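Local structure of exotoxin 6 (Staphylococcus aureus subsp. aureus Mu50, 4ZYS) at residues 48-54 with 84-90; 54-60 with 177-183; 24-29 with 41-45; 134-138 with 169-175. The protein probably binds sugar-bearing host molecules, being a staphylococcal superantigen-like exotoxin built from an OB-fold domain and a beta-grasp domain. All coordinates share one frame; numbering follows the deposited sequence.

Contact 1: 48-54 with 84-90; sequences YSQISLV and NYSIGGV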
loop_
_atom_site.group_PDB
_atom_site.type_symbol
_atom_site.label_atom_id
_atom_site.label_comp_id
_atom_site.label_asym_id
_atom_site.label_seq_id
_atom_site.Cartn_x
_atom_site.Cartn_y
_atom_site.Cartn_z
ATOM N N TYR A 48 -17.901 7.954 -3.416
ATOM C CA TYR A 48 -16.996 9.071 -3.244
ATOM C C TYR A 48 -15.865 8.795 -2.265
ATOM O O TYR A 48 -16.107 8.323 -1.149
ATOM C CB TYR A 48 -17.772 10.274 -2.752
ATOM C CG TYR A 48 -17.242 11.561 -3.322
ATOM C CD1 TYR A 48 -17.718 12.055 -4.532
ATOM C CD2 TYR A 48 -16.266 12.287 -2.660
ATOM C CE1 TYR A 48 -17.232 13.241 -5.072
ATOM C CE2 TYR A 48 -15.784 13.487 -3.180
ATOM C CZ TYR A 48 -16.281 13.967 -4.384
ATOM O OH TYR A 48 -15.830 15.148 -4.933
ATOM N N SER A 49 -14.635 9.142 -2.675
ATOM C CA SER A 49 -13.462 9.033 -1.824
ATOM C C SER A 49 -12.673 10.321 -1.835
ATOM O O SER A 49 -12.432 10.896 -2.895
ATOM C CB SER A 49 -12.557 7.878 -2.244
ATOM O OG SER A 49 -13.229 6.649 -2.064
ATOM N N GLN A 50 -12.250 10.752 -0.645
ATOM C CA GLN A 50 -11.374 11.896 -0.442
ATOM C C GLN A 50 -10.078 11.289 0.013
ATOM O O GLN A 50 -10.071 10.567 1.006
ATOM C CB GLN A 50 -11.944 12.908 0.577
ATOM C CG GLN A 50 -11.076 14.146 0.708
ATOM C CD GLN A 50 -11.258 14.875 2.026
ATOM O OE1 GLN A 50 -10.991 14.332 3.105
ATOM N NE2 GLN A 50 -11.604 16.163 1.967
ATOM N N ILE A 51 -9.006 11.509 -0.737
ATOM C CA ILE A 51 -7.725 10.905 -0.424
ATOM C C ILE A 51 -6.706 11.968 -0.028
ATOM O O ILE A 51 -6.420 12.870 -0.816
ATOM C CB ILE A 51 -7.186 10.066 -1.626
ATOM C CG1 ILE A 51 -8.252 9.113 -2.229
ATOM C CG2 ILE A 51 -5.896 9.321 -1.244
ATOM C CD1 ILE A 51 -7.904 8.528 -3.653
ATOM N N SER A 52 -6.097 11.808 1.156
ATOM C CA SER A 52 -5.012 12.686 1.601
ATOM C C SER A 52 -3.732 12.393 0.834
ATOM O O SER A 52 -3.310 11.237 0.739
ATOM C CB SER A 52 -4.747 12.508 3.090
ATOM O OG SER A 52 -5.789 13.106 3.832
ATOM N N LEU A 53 -3.129 13.449 0.296
ATOM C CA LEU A 53 -1.829 13.456 -0.371
ATOM C C LEU A 53 -0.880 14.110 0.617
ATOM O O LEU A 53 -0.668 15.331 0.614
ATOM C CB LEU A 53 -1.866 14.192 -1.723
ATOM C CG LEU A 53 -2.872 13.726 -2.766
ATOM C CD1 LEU A 53 -2.914 14.705 -3.912
ATOM C CD2 LEU A 53 -2.521 12.326 -3.294
ATOM N N VAL A 54 -0.400 13.295 1.538
ATOM C CA VAL A 54 0.489 13.747 2.596
ATOM C C VAL A 54 1.860 13.102 2.326
ATOM O O VAL A 54 1.933 11.920 2.012
ATOM C CB VAL A 54 -0.134 13.456 3.992
ATOM C CG1 VAL A 54 0.014 11.994 4.425
ATOM C CG2 VAL A 54 0.387 14.420 5.050
ATOM N N ASN A 84 -15.573 7.884 1.676
ATOM C CA ASN A 84 -14.360 7.216 2.130
ATOM C C ASN A 84 -13.229 8.196 2.267
ATOM O O ASN A 84 -13.025 9.039 1.383
ATOM C CB ASN A 84 -13.909 6.134 1.173
ATOM C CG ASN A 84 -14.924 5.124 0.768
ATOM O OD1 ASN A 84 -15.715 4.621 1.585
ATOM N ND2 ASN A 84 -14.820 4.722 -0.495
ATOM N N TYR A 85 -12.503 8.085 3.376
ATOM C CA TYR A 85 -11.336 8.911 3.640
ATOM C C TYR A 85 -10.145 7.973 3.647
ATOM O O TYR A 85 -10.053 7.110 4.501
ATOM C CB TYR A 85 -11.503 9.728 4.946
ATOM C CG TYR A 85 -12.657 10.709 4.885
ATOM C CD1 TYR A 85 -12.558 11.885 4.150
ATOM C CD2 TYR A 85 -13.867 10.436 5.515
ATOM C CE1 TYR A 85 -13.633 12.763 4.042
ATOM C CE2 TYR A 85 -14.952 11.302 5.403
ATOM C CZ TYR A 85 -14.825 12.470 4.672
ATOM O OH TYR A 85 -15.852 13.378 4.600
ATOM N N SER A 86 -9.292 8.088 2.648
ATOM C CA SER A 86 -8.142 7.230 2.494
ATOM C C SER A 86 -6.866 8.073 2.463
ATOM O O SER A 86 -6.949 9.287 2.302
ATOM C CB SER A 86 -8.295 6.373 1.241
ATOM O OG SER A 86 -7.324 5.336 1.209
ATOM N N ILE A 87 -5.693 7.441 2.702
ATOM C CA ILE A 87 -4.402 8.139 2.722
ATOM C C ILE A 87 -3.469 7.506 1.706
ATOM O O ILE A 87 -3.240 6.301 1.792
ATOM C CB ILE A 87 -3.776 8.104 4.157
ATOM C CG1 ILE A 87 -4.764 8.675 5.203
ATOM C CG2 ILE A 87 -2.412 8.828 4.185
ATOM C CD1 ILE A 87 -4.415 8.381 6.633
ATOM N N GLY A 88 -2.892 8.325 0.816
ATOM C CA GLY A 88 -1.948 7.889 -0.213
ATOM C C GLY A 88 -2.552 6.943 -1.230
ATOM O O GLY A 88 -3.737 7.053 -1.568
ATOM N N GLY A 89 -1.733 6.017 -1.711
ATOM C CA GLY A 89 -2.121 5.014 -2.698
ATOM C C GLY A 89 -2.554 5.549 -4.047
ATOM O O GLY A 89 -3.291 4.863 -4.775
ATOM N N VAL A 90 -2.123 6.793 -4.378
ATOM C CA VAL A 90 -2.423 7.450 -5.658
ATOM C C VAL A 90 -1.144 7.467 -6.441
ATOM O O VAL A 90 -0.132 8.019 -5.998
ATOM C CB VAL A 90 -3.087 8.855 -5.563
ATOM C CG1 VAL A 90 -3.544 9.330 -6.949
ATOM C CG2 VAL A 90 -4.282 8.822 -4.595
#
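Asn-84 O receives the shortest bond here, from Gln-50 N at 2.8 Å, and the N-H points almost straight at it (167°). Five backbone bonds of this kind join the parallel strands 48-52 and 84-87. They run from Tyr-48 O with Asn-84 N to Ser-52 O with Gly-88 N. Between them, CA-H groups of Ser-49, Ile-51 and Tyr-85 also meet carbonyl oxygens across the gap.

One side-chain bond is added at the start of the pairing. Asn-84 ND2 gives a hydrogen to Ser-49 OG at 3.0 Å, and the hydroxyl lies close to the amide plane. Asn-84 OD1 bonds to Arg-75 NH1.

Gln-50 and Tyr-85 share the opposite face of the sheet. Gln-50 has CG anti to its backbone N (chi1 -176°) and an extended chain. Gln-50 OE1 comes to the ring edge, 3.1 Å from Tyr-85 CD1. Two conformers of Tyr-85 are deposited, so this edge contact is doubtful in detail. Gln-50 NE2 bonds to Tyr-32 OH.

On the Ser-49 face, Val-90 turns back over Ile-51. Val-90 CG2 lies 3.8 Å from Ile-51 CG2, and Leu-53 CD2 is 4.1 Å from the same Val-90 methyl. Past the end of its strand, Val-54 places CG1 4.0 Å from Ile-87 CG2.

In an OB fold this parallel pair helps close the barrel. The join rests mainly on backbone bonds, with the Asn-84 to Ser-49 bond added near one end and aliphatic contacts of Ile-51, Leu-53 and Val-90 near the other.

Contact 2: 54-60 with 177-183; sequences VGSDKDK and KERMGDS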
loop_
_atom_site.group_PDB
_atom_site.type_symbol
_atom_site.label_atom_id
_atom_site.label_comp_id
_atom_site.label_asym_id
_atom_site.label_seq_id
_atom_site.Cartn_x
_atom_site.Cartn_y
_atom_site.Cartn_z
ATOM N N VAL A 54 -0.400 13.295 1.538
ATOM C CA VAL A 54 0.489 13.747 2.596
ATOM C C VAL A 54 1.860 13.102 2.326
ATOM O O VAL A 54 1.933 11.920 2.012
ATOM C CB VAL A 54 -0.134 13.456 3.992
ATOM C CG1 VAL A 54 0.014 11.994 4.425
ATOM C CG2 VAL A 54 0.387 14.420 5.050
ATOM N N GLY A 55 2.907 13.914 2.310
ATOM C CA GLY A 55 4.245 13.426 2.006
ATOM C C GLY A 55 4.743 13.839 0.637
ATOM O O GLY A 55 4.684 15.021 0.286
ATOM N N SER A 56 5.241 12.868 -0.143
ATOM C CA SER A 56 5.826 13.114 -1.460
ATOM C C SER A 56 4.751 13.388 -2.524
ATOM O O SER A 56 4.902 14.324 -3.322
ATOM C CB SER A 56 6.700 11.933 -1.885
ATOM O OG SER A 56 5.924 10.891 -2.453
ATOM N N ASP A 57 3.668 12.563 -2.514
ATOM C CA ASP A 57 2.518 12.579 -3.429
ATOM C C ASP A 57 1.836 13.950 -3.494
ATOM O O ASP A 57 1.108 14.234 -4.449
ATOM C CB ASP A 57 1.503 11.479 -3.061
ATOM C CG ASP A 57 0.938 11.460 -1.636
ATOM O OD1 ASP A 57 1.548 12.087 -0.734
ATOM O OD2 ASP A 57 -0.084 10.778 -1.415
ATOM N N LYS A 58 2.149 14.809 -2.515
ATOM C CA LYS A 58 1.694 16.188 -2.358
ATOM C C LYS A 58 2.027 17.055 -3.597
ATOM O O LYS A 58 1.192 17.868 -4.025
ATOM C CB LYS A 58 2.373 16.780 -1.110
ATOM C CG LYS A 58 1.618 17.910 -0.452
ATOM C CD LYS A 58 2.367 18.438 0.741
ATOM C CE LYS A 58 1.826 19.779 1.148
ATOM N NZ LYS A 58 2.517 20.318 2.349
ATOM N N ASP A 59 3.221 16.859 -4.185
ATOM C CA ASP A 59 3.670 17.666 -5.322
ATOM C C ASP A 59 3.711 16.869 -6.651
ATOM O O ASP A 59 4.056 17.432 -7.690
ATOM C CB ASP A 59 5.048 18.274 -4.988
ATOM C CG ASP A 59 5.072 19.010 -3.646
ATOM O OD1 ASP A 59 4.265 19.957 -3.469
ATOM O OD2 ASP A 59 5.888 18.624 -2.765
ATOM N N LYS A 60 3.293 15.593 -6.619
ATOM C CA LYS A 60 3.270 14.683 -7.778
ATOM C C LYS A 60 2.115 14.980 -8.752
ATOM O O LYS A 60 2.240 14.742 -9.957
ATOM C CB LYS A 60 3.135 13.236 -7.273
ATOM C CG LYS A 60 3.539 12.166 -8.266
ATOM C CD LYS A 60 3.690 10.839 -7.545
ATOM C CE LYS A 60 3.458 9.675 -8.459
ATOM N NZ LYS A 60 3.729 8.408 -7.751
ATOM N N LYS A 177 1.969 6.925 7.763
ATOM C CA LYS A 177 1.019 7.644 6.922
ATOM C C LYS A 177 1.732 8.359 5.751
ATOM O O LYS A 177 1.269 8.235 4.618
ATOM C CB LYS A 177 0.181 8.613 7.757
ATOM C CG LYS A 177 -0.942 7.912 8.524
ATOM C CD LYS A 177 -1.797 8.925 9.277
ATOM C CE LYS A 177 -2.434 8.361 10.531
ATOM N NZ LYS A 177 -3.581 7.451 10.245
ATOM N N GLU A 178 2.921 8.978 6.015
ATOM C CA GLU A 178 3.750 9.661 5.012
ATOM C C GLU A 178 4.245 8.729 3.891
ATOM O O GLU A 178 4.551 9.205 2.796
ATOM C CB GLU A 178 4.973 10.308 5.676
ATOM C CG GLU A 178 4.646 11.576 6.427
ATOM C CD GLU A 178 4.399 12.819 5.597
ATOM O OE1 GLU A 178 5.387 13.411 5.108
ATOM O OE2 GLU A 178 3.225 13.246 5.509
ATOM N N ARG A 179 4.375 7.421 4.182
ATOM C CA ARG A 179 4.909 6.449 3.232
ATOM C C ARG A 179 3.815 5.817 2.377
ATOM O O ARG A 179 4.124 5.205 1.353
ATOM C CB ARG A 179 5.710 5.376 3.967
ATOM C CG ARG A 179 6.980 5.927 4.592
ATOM C CD ARG A 179 7.655 4.873 5.429
ATOM N NE ARG A 179 8.404 3.959 4.583
ATOM C CZ ARG A 179 8.814 2.751 4.947
ATOM N NH1 ARG A 179 8.520 2.274 6.153
ATOM N NH2 ARG A 179 9.532 2.013 4.115
HETATM N N MSE A 180 2.534 6.026 2.755
HETATM C CA MSE A 180 1.387 5.496 2.016
HETATM C C MSE A 180 1.276 6.169 0.656
HETATM O O MSE A 180 0.758 5.572 -0.284
HETATM C CB MSE A 180 0.088 5.646 2.818
HETATM C CG MSE A 180 0.015 4.654 3.977
HETATM SE SE MSE A 180 -1.562 4.997 5.046
HETATM C CE MSE A 180 -1.230 3.786 6.381
ATOM N N GLY A 181 1.808 7.375 0.546
ATOM C CA GLY A 181 1.823 8.111 -0.716
ATOM C C GLY A 181 3.114 7.969 -1.489
ATOM O O GLY A 181 3.255 8.567 -2.561
ATOM N N ASP A 182 4.076 7.174 -0.956
ATOM C CA ASP A 182 5.353 6.919 -1.630
ATOM C C ASP A 182 5.192 5.778 -2.598
ATOM O O ASP A 182 4.487 4.815 -2.309
ATOM C CB ASP A 182 6.478 6.632 -0.627
ATOM C CG ASP A 182 6.880 7.840 0.202
ATOM O OD1 ASP A 182 6.459 8.964 -0.144
ATOM O OD2 ASP A 182 7.605 7.656 1.210
ATOM N N SER A 183 5.794 5.909 -3.774
ATOM C CA SER A 183 5.673 4.880 -4.787
ATOM C C SER A 183 7.036 4.525 -5.327
ATOM O O SER A 183 7.959 5.329 -5.255
ATOM C CB SER A 183 4.733 5.326 -5.909
ATOM O OG SER A 183 5.322 6.364 -6.668
HETATM O O HOH W 1 0.947 9.519 2.222
#
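Ser-56 OG donates to Asp-182 OD1 at 3.1 Å. The hydroxyl reaches the anti side of the carboxylate, somewhat out of its plane. Ser-56 can do this because OG sits between its backbone N and carbonyl carbon (chi1 83°), on the side of the 177-183 loop.

The carboxylate of Glu-178 folds back over Val-54 and Gly-55. A turn about the CB-CG bond (chi2 -76°) puts Glu-178 OE2 3.1 Å from Val-54 CG2 and Glu-178 OE1 3.3 Å from Gly-55 CA. Nearby, Asp-57 OD2 lies 3.4 Å from Gly-181 CA, a close fit that the bare glycine allows.

One water spans the loops. It donates to Val-54 O at 2.6 Å and to Lys-177 O at 2.7 Å. Lys-60 stretches out along the far end, where Lys-60 NZ lies 2.8 Å from Ser-183 OG. Asp-127 holds both, Lys-60 by a salt bridge and Ser-183 by a hydrogen bond.

Behind this first shell, a type I turn from Arg-179 to Asp-182 sets the positions of Gly-181 and Asp-182. It is closed by Asp-182 N to Arg-179 O at 3.0 Å. Asp-182 is also tied by its backbone to Leu-130, at the start of helix 130-145.

The segments belong to different domains. This is the seam between OB-fold and beta-grasp units that marks the two-domain architecture of superantigen-like toxins.

Contact 3: 24-29 with 41-45; sequences RKNVTG and DVIVD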
loop_
_atom_site.group_PDB
_atom_site.type_symbol
_atom_site.label_atom_id
_atom_site.label_comp_id
_atom_site.label_asym_id
_atom_site.label_seq_id
_atom_site.Cartn_x
_atom_site.Cartn_y
_atom_site.Cartn_z
ATOM N N ARG A 24 -8.777 0.926 -8.482
ATOM C CA ARG A 24 -9.128 1.152 -9.880
ATOM C C ARG A 24 -7.987 1.812 -10.600
ATOM O O ARG A 24 -7.315 2.683 -10.039
ATOM C CB ARG A 24 -10.390 2.022 -10.039
ATOM C CG ARG A 24 -11.718 1.386 -9.680
ATOM C CD ARG A 24 -12.207 0.243 -10.566
ATOM N NE ARG A 24 -13.516 -0.231 -10.102
ATOM C CZ ARG A 24 -13.699 -1.094 -9.104
ATOM N NH1 ARG A 24 -12.659 -1.613 -8.465
ATOM N NH2 ARG A 24 -14.920 -1.457 -8.752
ATOM N N LYS A 25 -7.804 1.444 -11.865
ATOM C CA LYS A 25 -6.742 1.975 -12.713
ATOM C C LYS A 25 -7.276 2.883 -13.815
ATOM O O LYS A 25 -8.329 2.602 -14.394
ATOM C CB LYS A 25 -5.933 0.826 -13.340
ATOM C CG LYS A 25 -5.249 -0.046 -12.279
ATOM C CD LYS A 25 -4.523 -1.236 -12.847
ATOM C CE LYS A 25 -3.941 -2.044 -11.708
ATOM N NZ LYS A 25 -3.093 -3.175 -12.163
ATOM N N ASN A 26 -6.514 3.952 -14.126
ATOM C CA ASN A 26 -6.782 4.926 -15.189
ATOM C C ASN A 26 -8.111 5.627 -14.934
ATOM O O ASN A 26 -9.078 5.459 -15.690
ATOM C CB ASN A 26 -6.772 4.219 -16.563
ATOM C CG ASN A 26 -6.626 5.111 -17.756
ATOM O OD1 ASN A 26 -6.162 6.259 -17.685
ATOM N ND2 ASN A 26 -6.907 4.529 -18.898
ATOM N N VAL A 27 -8.178 6.356 -13.819
ATOM C CA VAL A 27 -9.401 7.053 -13.435
ATOM C C VAL A 27 -9.095 8.544 -13.304
ATOM O O VAL A 27 -7.958 8.953 -13.565
ATOM C CB VAL A 27 -10.060 6.457 -12.146
ATOM C CG1 VAL A 27 -10.508 5.015 -12.377
ATOM C CG2 VAL A 27 -9.130 6.553 -10.928
ATOM N N THR A 28 -10.123 9.353 -12.959
ATOM C CA THR A 28 -10.006 10.791 -12.755
ATOM C C THR A 28 -10.151 11.161 -11.284
ATOM O O THR A 28 -11.096 10.740 -10.601
ATOM C CB THR A 28 -11.036 11.561 -13.579
ATOM O OG1 THR A 28 -10.843 11.258 -14.960
ATOM C CG2 THR A 28 -10.945 13.065 -13.369
ATOM N N GLY A 29 -9.231 12.005 -10.849
ATOM C CA GLY A 29 -9.226 12.620 -9.537
ATOM C C GLY A 29 -9.020 14.118 -9.670
ATOM O O GLY A 29 -8.334 14.578 -10.586
ATOM N N ASP A 41 -10.018 14.027 -4.867
ATOM C CA ASP A 41 -11.364 13.437 -4.836
ATOM C C ASP A 41 -11.543 12.526 -6.034
ATOM O O ASP A 41 -11.169 12.909 -7.133
ATOM C CB ASP A 41 -12.459 14.523 -4.854
ATOM C CG ASP A 41 -12.682 15.269 -3.564
ATOM O OD1 ASP A 41 -12.134 14.840 -2.520
ATOM O OD2 ASP A 41 -13.350 16.321 -3.603
ATOM N N VAL A 42 -12.105 11.333 -5.830
ATOM C CA VAL A 42 -12.307 10.350 -6.877
ATOM C C VAL A 42 -13.697 9.752 -6.724
ATOM O O VAL A 42 -14.125 9.478 -5.592
ATOM C CB VAL A 42 -11.222 9.219 -6.848
ATOM C CG1 VAL A 42 -11.255 8.370 -8.119
ATOM C CG2 VAL A 42 -9.815 9.768 -6.648
ATOM N N ILE A 43 -14.374 9.483 -7.865
ATOM C CA ILE A 43 -15.634 8.727 -7.916
ATOM C C ILE A 43 -15.318 7.373 -8.559
ATOM O O ILE A 43 -14.750 7.327 -9.646
ATOM C CB ILE A 43 -16.817 9.461 -8.616
ATOM C CG1 ILE A 43 -17.435 10.497 -7.661
ATOM C CG2 ILE A 43 -17.897 8.466 -9.075
ATOM C CD1 ILE A 43 -18.429 11.467 -8.256
ATOM N N VAL A 44 -15.606 6.291 -7.847
ATOM C CA VAL A 44 -15.471 4.901 -8.309
ATOM C C VAL A 44 -16.843 4.281 -8.110
ATOM O O VAL A 44 -17.317 4.319 -6.994
ATOM C CB VAL A 44 -14.346 4.085 -7.576
ATOM C CG1 VAL A 44 -14.387 2.617 -8.004
ATOM C CG2 VAL A 44 -12.951 4.682 -7.820
ATOM N N ASP A 45 -17.517 3.768 -9.169
ATOM C CA ASP A 45 -18.845 3.130 -9.066
ATOM C C ASP A 45 -19.839 3.945 -8.215
ATOM O O ASP A 45 -20.473 3.382 -7.321
ATOM C CB ASP A 45 -18.718 1.715 -8.463
ATOM C CG ASP A 45 -17.821 0.751 -9.192
ATOM O OD1 ASP A 45 -17.786 0.799 -10.449
ATOM O OD2 ASP A 45 -17.220 -0.110 -8.521
HETATM O O HOH W 2 -13.658 9.641 -10.736
#
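Arg-24 is turned toward Val-44 and Asp-45 by its first two torsions. CG stands beside the backbone N and opposite the carbonyl carbon (chi1 -72°), and the chain then bends about the CB-CG bond (chi2 -67°). Arg-24 CG rests 3.4 Å from Val-44 CG1. The same methyl, Val-44 CG1, lies over one face of the guanidinium, toward its rim, at 3.6 Å from Arg-24 NE.

Asp-45 comes to the edge of that group. Asp-45 OD2 is 2.7 Å from Arg-24 NH2 and forms a salt bridge. The hydrogen bond within it is weak, since the N-H does not aim well at the oxygen. Guanidinium and carboxylate planes are 60° apart.

Farther along, the side chains of Val-27 and Val-42 cross at about a right angle, with Val-27 CG2 4.0 Å from Val-42 CG1. The main chains are spread here. A water fills in, giving a hydrogen to Thr-28 O at 2.8 Å and accepting from Ile-43 N at 3.0 Å. Gly-29 CA approaches Asp-41 O at 3.1 Å in a CA-H...O contact.

The chain turns a corner at Lys-25 and Asn-26. Arg-24 pairs by its backbone with Val-71, while Val-27 pairs with Ile-69. Strand 27-34 and strand 37-44 form a hairpin of the OB domain.

The open end of this hairpin is thus held by mixed means. Water replaces a direct backbone bond, Val-27 packs on the buried Val-42, and an exposed ion pair whose hydrogen bond is weak probably adds only modest strength.

Contact 4: 134-138 with 169-175; sequences DYRLR and IDLSQKL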
loop_
_atom_site.group_PDB
_atom_site.type_symbol
_atom_site.label_atom_id
_atom_site.label_comp_id
_atom_site.label_asym_id
_atom_site.label_seq_id
_atom_site.Cartn_x
_atom_site.Cartn_y
_atom_site.Cartn_z
ATOM N N ASP A 134 2.357 -2.841 0.958
ATOM C CA ASP A 134 2.225 -3.057 2.404
ATOM C C ASP A 134 0.961 -3.866 2.710
ATOM O O ASP A 134 1.065 -4.920 3.332
ATOM C CB ASP A 134 2.218 -1.715 3.153
ATOM C CG ASP A 134 1.923 -1.804 4.631
ATOM O OD1 ASP A 134 2.756 -2.377 5.371
ATOM O OD2 ASP A 134 0.909 -1.233 5.060
ATOM N N TYR A 135 -0.190 -3.436 2.182
ATOM C CA TYR A 135 -1.446 -4.118 2.413
ATOM C C TYR A 135 -1.441 -5.541 1.868
ATOM O O TYR A 135 -1.845 -6.458 2.583
ATOM C CB TYR A 135 -2.623 -3.333 1.806
ATOM C CG TYR A 135 -3.960 -3.982 2.100
ATOM C CD1 TYR A 135 -4.463 -4.983 1.283
ATOM C CD2 TYR A 135 -4.730 -3.572 3.179
ATOM C CE1 TYR A 135 -5.684 -5.596 1.556
ATOM C CE2 TYR A 135 -5.953 -4.181 3.468
ATOM C CZ TYR A 135 -6.429 -5.188 2.646
ATOM O OH TYR A 135 -7.627 -5.805 2.894
ATOM N N ARG A 136 -1.073 -5.709 0.586
ATOM C CA ARG A 136 -1.122 -7.008 -0.092
ATOM C C ARG A 136 -0.127 -8.016 0.509
ATOM O O ARG A 136 -0.434 -9.211 0.566
ATOM C CB ARG A 136 -0.889 -6.855 -1.603
ATOM C CG ARG A 136 -1.987 -6.068 -2.331
ATOM C CD ARG A 136 -3.321 -6.826 -2.320
ATOM N NE ARG A 136 -4.326 -6.177 -3.158
ATOM C CZ ARG A 136 -5.631 -6.368 -3.037
ATOM N NH1 ARG A 136 -6.111 -7.150 -2.076
ATOM N NH2 ARG A 136 -6.467 -5.761 -3.852
ATOM N N LEU A 137 1.032 -7.553 0.978
ATOM C CA LEU A 137 1.989 -8.488 1.567
ATOM C C LEU A 137 1.521 -8.912 2.984
ATOM O O LEU A 137 1.612 -10.085 3.340
ATOM C CB LEU A 137 3.406 -7.903 1.575
ATOM C CG LEU A 137 4.058 -7.746 0.169
ATOM C CD1 LEU A 137 5.227 -6.782 0.213
ATOM C CD2 LEU A 137 4.443 -9.077 -0.431
ATOM N N ARG A 138 0.959 -7.974 3.743
ATOM C CA ARG A 138 0.424 -8.258 5.072
ATOM C C ARG A 138 -0.807 -9.167 4.944
ATOM O O ARG A 138 -0.936 -10.063 5.751
ATOM C CB ARG A 138 0.106 -6.947 5.835
ATOM C CG ARG A 138 1.379 -6.158 6.225
ATOM C CD ARG A 138 1.127 -5.237 7.388
ATOM N NE ARG A 138 2.027 -4.078 7.372
ATOM C CZ ARG A 138 2.390 -3.383 8.449
ATOM N NH1 ARG A 138 1.972 -3.744 9.653
ATOM N NH2 ARG A 138 3.172 -2.321 8.327
ATOM N N ILE A 169 9.590 -2.270 6.035
ATOM C CA ILE A 169 8.327 -1.979 6.700
ATOM C C ILE A 169 8.206 -2.838 7.951
ATOM O O ILE A 169 8.157 -4.063 7.838
ATOM C CB ILE A 169 7.097 -2.169 5.762
ATOM C CG1 ILE A 169 7.275 -1.391 4.407
ATOM C CG2 ILE A 169 5.825 -1.768 6.506
ATOM C CD1 ILE A 169 6.160 -1.604 3.306
ATOM N N ASP A 170 8.127 -2.187 9.133
ATOM C CA ASP A 170 7.988 -2.842 10.435
ATOM C C ASP A 170 6.561 -3.402 10.570
ATOM O O ASP A 170 5.580 -2.689 10.376
ATOM C CB ASP A 170 8.345 -1.835 11.544
ATOM C CG ASP A 170 8.258 -2.297 12.985
ATOM O OD1 ASP A 170 7.932 -3.489 13.219
ATOM O OD2 ASP A 170 8.473 -1.459 13.882
ATOM N N LEU A 171 6.462 -4.705 10.822
ATOM C CA LEU A 171 5.177 -5.401 10.880
ATOM C C LEU A 171 4.392 -5.145 12.153
ATOM O O LEU A 171 3.171 -5.375 12.173
ATOM C CB LEU A 171 5.388 -6.914 10.695
ATOM C CG LEU A 171 5.638 -7.366 9.236
ATOM C CD1 LEU A 171 5.790 -8.903 9.139
ATOM C CD2 LEU A 171 4.507 -6.905 8.309
ATOM N N SER A 172 5.067 -4.671 13.213
ATOM C CA SER A 172 4.429 -4.422 14.510
ATOM C C SER A 172 3.678 -3.083 14.537
ATOM O O SER A 172 2.988 -2.793 15.518
ATOM C CB SER A 172 5.455 -4.498 15.647
ATOM O OG SER A 172 6.347 -3.403 15.633
ATOM N N GLN A 173 3.794 -2.271 13.466
ATOM C CA GLN A 173 3.077 -0.984 13.363
ATOM C C GLN A 173 2.364 -0.919 12.059
ATOM O O GLN A 173 2.813 -1.587 11.127
ATOM C CB GLN A 173 4.067 0.218 13.425
ATOM C CG GLN A 173 4.932 0.340 14.685
ATOM C CD GLN A 173 4.140 0.629 15.945
ATOM O OE1 GLN A 173 3.073 1.259 15.919
ATOM N NE2 GLN A 173 4.669 0.195 17.082
ATOM N N LYS A 174 1.338 -0.051 11.920
ATOM C CA LYS A 174 0.775 0.226 10.589
ATOM C C LYS A 174 1.873 0.935 9.797
ATOM O O LYS A 174 2.750 1.537 10.419
ATOM C CB LYS A 174 -0.471 1.137 10.658
ATOM C CG LYS A 174 -1.715 0.535 11.317
ATOM C CD LYS A 174 -2.969 1.305 10.975
ATOM C CE LYS A 174 -3.185 2.602 11.709
ATOM N NZ LYS A 174 -4.340 3.351 11.141
ATOM N N LEU A 175 1.829 0.927 8.454
ATOM C CA LEU A 175 2.794 1.691 7.649
ATOM C C LEU A 175 2.642 3.179 7.979
ATOM O O LEU A 175 1.506 3.621 8.212
ATOM C CB LEU A 175 2.526 1.450 6.154
ATOM C CG LEU A 175 3.345 2.237 5.123
ATOM C CD1 LEU A 175 4.804 1.872 5.188
ATOM C CD2 LEU A 175 2.801 2.002 3.712
#
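Hydrogen bonds across the contact centre on Gln-173 O, which Arg-138 grips end-on with two nitrogens. Arg-138 NH1 is 2.7 Å and Arg-138 NH2 2.9 Å from Gln-173 O, and the oxygen lies at the guanidinium edge, near its plane. NH2 approaches within the carbonyl plane, while NH1 sits above it. Arg-138 NH1 also bonds to Tyr-148 OH.

The ionic part lies within the helix. Arg-138 takes Asp-134 side-on, with Arg-138 NE 2.7 Å and Arg-138 NH2 3.0 Å from Asp-134 OD1. Both ends of the guanidinium are then fixed. Asp-134 OD2 bonds to Tyr-17 OH, which also serves Leu-175 N.

Aliphatic groups of Ile-169, Leu-171 and Leu-175 lie against the pair. Leu-171 CD2 lies over one guanidinium face and 3.8 Å from Arg-138 CG. With chi1 at 173°, the carboxylate of Asp-134 swings away from its backbone N and passes between Ile-169 and Leu-175. Ile-169 CG2 is 3.3 Å from Asp-134 OD1, and Leu-175 CB is 3.3 Å from Asp-134 OD2.

In the loop, Asp-170 OD1 accepts from Ser-172 N in an Asx turn, and from Ser-172 OG as well.

A buried arginine, its charge probably balanced by Asp-134 one helical turn earlier, thus joins helix 130-145 to the loop after edge strand 166-170.

Contacts 1 and 3 lie in the OB-fold sheet, with centres 11 Å apart. Strands 37-44 and 47-52 are neighbours there, and Ser-49 N sits 3.0 Å from Val-42 O. Contact 2 shares Val-54 with contact 1 and lies where the two domains meet. Gly-89 N probably bonds to Met-180 O at 2.9 Å, tying strand 84-92 to the 177-183 loop. Met-180, a selenomethionine, also leads to contact 4, with Met-180 CE lying 3.3 Å from Leu-175 O. Contacts 1, 2 and 4 thus form a path across the domain boundary. Contact 3 lies at the far end, its centre about 25 Å from that of contact 4.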